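Local coordinates for putative effector, AYWB SAP54-like protein ('Echinacea purpurea' witches'-broom phytoplasma, PDB 6INR) that probably acts as a secreted phytoplasma effector that causes phyllody by interacting with MADS transcription factors of the host plant, at residues A[30-34]-A[74-78]; A[37-41]-A[70-74]. All blocks are in the same frame, centred on the assembly; numbering follows the deposited sequence.

Contact 1. Residues A[30-34]-A[74-78]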
loop_
_atom_site.group_PDB
_atom_site.type_symbol
_atom_site.label_atom_id
_atom_site.label_comp_id
_atom_site.label_asym_id
_atom_site.label_seq_id
_atom_site.Cartn_x
_atom_site.Cartn_y
_atom_site.Cartn_z
ATOM N N LEU A 30 6.233 -2.458 -3.836
ATOM C CA LEU A 30 5.554 -1.970 -2.625
ATOM C C LEU A 30 4.981 -0.565 -2.812
ATOM O O LEU A 30 3.857 -0.284 -2.430
ATOM C CB LEU A 30 6.492 -1.970 -1.428
ATOM C CG LEU A 30 5.781 -1.855 -0.084
ATOM C CD1 LEU A 30 4.681 -2.901 0.063
ATOM C CD2 LEU A 30 6.798 -2.015 1.035
ATOM N N LYS A 31 5.787 0.313 -3.363
ATOM C CA LYS A 31 5.332 1.649 -3.724
ATOM C C LYS A 31 4.181 1.683 -4.734
ATOM O O LYS A 31 3.296 2.549 -4.662
ATOM C CB LYS A 31 6.481 2.446 -4.289
ATOM C CG LYS A 31 7.504 2.865 -3.255
ATOM C CD LYS A 31 8.414 3.893 -3.909
ATOM C CE LYS A 31 9.719 4.103 -3.178
ATOM N NZ LYS A 31 10.645 4.828 -4.099
ATOM N N GLN A 32 4.194 0.770 -5.699
ATOM C CA GLN A 32 3.069 0.705 -6.645
ATOM C C GLN A 32 1.808 0.267 -5.943
ATOM O O GLN A 32 0.719 0.690 -6.312
ATOM C CB GLN A 32 3.355 -0.244 -7.797
ATOM C CG GLN A 32 4.530 0.215 -8.642
ATOM C CD GLN A 32 4.936 -0.775 -9.712
ATOM O OE1 GLN A 32 4.930 -1.997 -9.507
ATOM N NE2 GLN A 32 5.326 -0.251 -10.860
ATOM N N LYS A 33 1.945 -0.627 -4.972
ATOM C CA LYS A 33 0.792 -1.075 -4.188
ATOM C C LYS A 33 0.215 0.085 -3.351
ATOM O O LYS A 33 -0.987 0.283 -3.241
ATOM C CB LYS A 33 1.163 -2.261 -3.296
ATOM C CG LYS A 33 1.022 -3.638 -3.943
ATOM C CD LYS A 33 1.988 -4.632 -3.322
ATOM C CE LYS A 33 1.437 -6.055 -3.274
ATOM N NZ LYS A 33 1.113 -6.650 -4.605
ATOM N N ILE A 34 1.094 0.852 -2.760
ATOM C CA ILE A 34 0.669 1.975 -1.947
ATOM C C ILE A 34 -0.056 2.983 -2.831
ATOM O O ILE A 34 -1.100 3.520 -2.470
ATOM C CB ILE A 34 1.866 2.635 -1.248
ATOM C CG1 ILE A 34 2.313 1.756 -0.071
ATOM C CG2 ILE A 34 1.518 4.050 -0.815
ATOM C CD1 ILE A 34 3.701 2.079 0.387
ATOM N N GLN A 74 2.360 -1.062 4.729
ATOM C CA GLN A 74 3.233 -1.021 3.556
ATOM C C GLN A 74 4.280 0.041 3.734
ATOM O O GLN A 74 5.430 -0.159 3.369
ATOM C CB GLN A 74 2.432 -0.823 2.281
ATOM C CG GLN A 74 1.498 -1.997 2.097
ATOM C CD GLN A 74 0.537 -1.839 0.972
ATOM O OE1 GLN A 74 0.163 -0.739 0.613
ATOM N NE2 GLN A 74 0.122 -2.972 0.394
ATOM N N LYS A 75 3.903 1.141 4.360
ATOM C CA LYS A 75 4.902 2.181 4.669
ATOM C C LYS A 75 5.867 1.712 5.757
ATOM O O LYS A 75 7.048 2.039 5.767
ATOM C CB LYS A 75 4.242 3.479 5.092
ATOM C CG LYS A 75 3.340 4.080 4.031
ATOM C CD LYS A 75 3.209 5.572 4.201
ATOM C CE LYS A 75 2.536 5.951 5.515
ATOM N NZ LYS A 75 2.425 7.435 5.670
ATOM N N GLU A 76 5.354 0.907 6.660
ATOM C CA GLU A 76 6.209 0.197 7.639
ATOM C C GLU A 76 7.255 -0.690 6.933
ATOM O O GLU A 76 8.468 -0.578 7.166
ATOM C CB GLU A 76 5.363 -0.705 8.564
ATOM C CG GLU A 76 5.017 -0.157 9.940
ATOM C CD GLU A 76 4.511 -1.262 10.876
ATOM O OE1 GLU A 76 3.378 -1.759 10.651
ATOM O OE2 GLU A 76 5.250 -1.647 11.826
ATOM N N GLN A 77 6.761 -1.586 6.082
ATOM C CA GLN A 77 7.623 -2.524 5.307
ATOM C C GLN A 77 8.625 -1.768 4.519
ATOM O O GLN A 77 9.767 -2.138 4.414
ATOM C CB GLN A 77 6.835 -3.310 4.274
ATOM C CG GLN A 77 6.508 -4.707 4.693
ATOM C CD GLN A 77 5.244 -5.183 4.046
ATOM O OE1 GLN A 77 5.183 -5.456 2.844
ATOM N NE2 GLN A 77 4.209 -5.295 4.852
ATOM N N LEU A 78 8.145 -0.698 3.939
ATOM C CA LEU A 78 8.969 0.144 3.100
ATOM C C LEU A 78 10.177 0.568 3.915
ATOM O O LEU A 78 11.329 0.514 3.460
ATOM C CB LEU A 78 8.139 1.351 2.664
ATOM C CG LEU A 78 8.557 2.192 1.478
ATOM C CD1 LEU A 78 8.618 1.338 0.214
ATOM C CD2 LEU A 78 7.544 3.325 1.340
#
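Leu30 and Ile34 of the first helix press against Gln74 and Leu78 of the second, in a contact carried mainly by carbon atoms. Leu30, the buried residue of the contact, has the most surface covered by it. Its CG stands opposite the backbone N (chi1 -164°), which directs the branch toward the other helix, and with chi2 at 52° CD2 is the methyl that meets its backbone, 3.3 Å from Gln74 O and 3.5 Å from Leu78 N. That oxygen and nitrogen are already joined by the helical bond from Leu78 N to Gln74 O, so the methyl lies over a satisfied turn. The same CD2 packs beside Gln77 CB and lies 3.9 Å from Leu78 CD1, while CD1 of Leu30 turns to Gln74 CB.

One turn on, Ile34 runs alongside Gln74 in the opposite sense, its CG1 3.5 Å from Gln74 CB, and its CD1 lies 4.2 Å from Leu78 CD2. Leu78 thus offers one methyl to each aliphatic partner.

The polar side chains take part largely through their carbons. Gln74 OE1 sits 3.4 Å from Ile34 CG1 but accepts its hydrogen bond from Asn37 ND2, and the CG of Lys31 adds its methylene to Leu78 CD1.

The contact joins helix 16-49 to helix 55-84, whose local axes are antiparallel at 159° and approach to 10.0 Å, near the middle of the two-helix hairpin.

Contact 2. Residues A[37-41]-A[70-74]; sequences NATKI and LIDNQ
This is a mixed polar and apolar contact between the two antiparallel helices, close to the centre of the chain, where one amide-to-amide hydrogen bond runs beside a small aliphatic cluster. Asn37, which is buried, supplies the bond: its ND2 donates to Gln74 OE1 at 3.0 Å. The bond is bent, with an angle of 137° at the hydrogen, and the two amide planes are turned only modestly against each other. The acceptor lies almost exactly in the amide plane of Asn37, whereas the donor is tilted from the carbonyl plane of Gln74. The bond links the polar end of Gln74 to the opposite helix and gives the amide nitrogen of this buried residue a partner.

The side chains of Leu70 and Asn37 cross at about a right angle, with Leu70 CD2 obliquely over the amide, 3.4 Å from both OD1 and ND2 of Asn37. Apolar contact continues through Ile71, whose CG1 packs 3.7 Å from Asn37 CB. With CG1 beside its own backbone N (chi1 -71°) and the chain extended beyond it, Ile71 carries CD1 across to the backbone of the facing helix, 3.7 Å from Ala38 N. That methyl also meets Ala38 CB and comes tip to tip with Ile41 CD1 at 4.0 Å. Tyr67, one turn before Ile71, extends this surface by touching both Asn37 and Ile41.

Local axes 11.1 Å apart and inclined at 157° make the arrangement that of an antiparallel helical hairpin, with a polar pair set beside aliphatic contacts here.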
loop_
_atom_site.group_PDB
_atom_site.type_symbol
_atom_site.label_atom_id
_atom_site.label_comp_id
_atom_site.label_asym_id
_atom_site.label_seq_id
_atom_site.Cartn_x
_atom_site.Cartn_y
_atom_site.Cartn_z
ATOM N N ASN A 37 -3.431 1.550 -3.703
ATOM C CA ASN A 37 -4.317 1.563 -2.524
ATOM C C ASN A 37 -4.814 2.997 -2.258
ATOM O O ASN A 37 -5.972 3.227 -1.915
ATOM C CB ASN A 37 -3.631 0.995 -1.295
ATOM C CG ASN A 37 -3.578 -0.512 -1.303
ATOM O OD1 ASN A 37 -4.507 -1.189 -1.752
ATOM N ND2 ASN A 37 -2.501 -1.055 -0.760
ATOM N N ALA A 38 -3.917 3.945 -2.505
ATOM C CA ALA A 38 -4.212 5.372 -2.362
ATOM C C ALA A 38 -5.234 5.826 -3.378
ATOM O O ALA A 38 -6.063 6.691 -3.108
ATOM C CB ALA A 38 -2.959 6.201 -2.520
ATOM N N THR A 39 -5.127 5.267 -4.567
ATOM C CA THR A 39 -6.126 5.441 -5.625
ATOM C C THR A 39 -7.461 4.860 -5.185
ATOM O O THR A 39 -8.502 5.463 -5.362
ATOM C CB THR A 39 -5.650 4.741 -6.920
ATOM O OG1 THR A 39 -4.613 5.540 -7.496
ATOM C CG2 THR A 39 -6.769 4.540 -7.932
ATOM N N LYS A 40 -7.412 3.673 -4.627
ATOM C CA LYS A 40 -8.623 2.984 -4.169
ATOM C C LYS A 40 -9.381 3.889 -3.194
ATOM O O LYS A 40 -10.601 3.923 -3.175
ATOM C CB LYS A 40 -8.254 1.689 -3.443
ATOM C CG LYS A 40 -8.943 0.430 -3.949
ATOM C CD LYS A 40 -10.451 0.580 -3.944
ATOM C CE LYS A 40 -11.150 -0.766 -4.061
ATOM N NZ LYS A 40 -12.626 -0.589 -4.138
ATOM N N ILE A 41 -8.632 4.626 -2.385
ATOM C CA ILE A 41 -9.250 5.438 -1.325
ATOM C C ILE A 41 -9.901 6.655 -1.959
ATOM O O ILE A 41 -11.044 6.982 -1.671
ATOM C CB ILE A 41 -8.276 5.838 -0.191
ATOM C CG1 ILE A 41 -8.022 4.664 0.769
ATOM C CG2 ILE A 41 -8.854 6.972 0.641
ATOM C CD1 ILE A 41 -6.820 4.896 1.668
ATOM N N LEU A 70 -3.811 -0.979 5.427
ATOM C CA LEU A 70 -2.975 -1.613 4.402
ATOM C C LEU A 70 -1.849 -0.668 4.038
ATOM O O LEU A 70 -0.689 -1.044 4.029
ATOM C CB LEU A 70 -3.833 -1.930 3.170
ATOM C CG LEU A 70 -3.575 -3.148 2.307
ATOM C CD1 LEU A 70 -3.863 -4.468 2.992
ATOM C CD2 LEU A 70 -4.480 -3.021 1.111
ATOM N N ILE A 71 -2.193 0.579 3.771
ATOM C CA ILE A 71 -1.181 1.555 3.361
ATOM C C ILE A 71 -0.204 1.733 4.510
ATOM O O ILE A 71 0.989 1.989 4.326
ATOM C CB ILE A 71 -1.764 2.937 2.988
ATOM C CG1 ILE A 71 -2.527 2.863 1.664
ATOM C CG2 ILE A 71 -0.645 3.986 2.879
ATOM C CD1 ILE A 71 -2.934 4.210 1.100
ATOM N N ASP A 72 -0.723 1.545 5.712
ATOM C CA ASP A 72 0.034 1.809 6.942
ATOM C C ASP A 72 1.144 0.817 7.135
ATOM O O ASP A 72 2.260 1.200 7.442
ATOM C CB ASP A 72 -0.867 1.790 8.185
ATOM C CG ASP A 72 -1.432 3.173 8.522
ATOM O OD1 ASP A 72 -0.712 4.181 8.303
ATOM O OD2 ASP A 72 -2.590 3.258 9.001
ATOM N N ASN A 73 0.810 -0.460 6.962
ATOM C CA ASN A 73 1.802 -1.563 6.993
ATOM C C ASN A 73 2.837 -1.398 5.920
ATOM O O ASN A 73 4.017 -1.574 6.153
ATOM C CB ASN A 73 1.167 -2.933 6.800
ATOM C CG ASN A 73 0.214 -3.267 7.896
ATOM O OD1 ASN A 73 0.625 -3.719 8.965
ATOM N ND2 ASN A 73 -1.068 -2.988 7.671
ATOM N N GLN A 74 2.360 -1.062 4.729
ATOM C CA GLN A 74 3.233 -1.021 3.556
ATOM C C GLN A 74 4.280 0.041 3.734
ATOM O O GLN A 74 5.430 -0.159 3.369
ATOM C CB GLN A 74 2.432 -0.823 2.281
ATOM C CG GLN A 74 1.498 -1.997 2.097
ATOM C CD GLN A 74 0.537 -1.839 0.972
ATOM O OE1 GLN A 74 0.163 -0.739 0.613
ATOM N NE2 GLN A 74 0.122 -2.972 0.394
#

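Overall arrangement
Both contacts join helix 16-49 to helix 55-84, and their centres lie 8 Å apart. Because the helices are antiparallel, the order reverses between them: contact 2 follows contact 1 along the first helix, but its segment 70-74 precedes most of 74-78 on the second. Contact 2 is therefore the inner one in sequence, nearer the turn that connects the helices. Gln74 belongs to both, and Ile34 O approaches Ile71 CD1 to 4.1 Å, making the two a continuous interface. With one chain in the assembly and no strands, such contacts between the helices define the elongated hairpin of this effector.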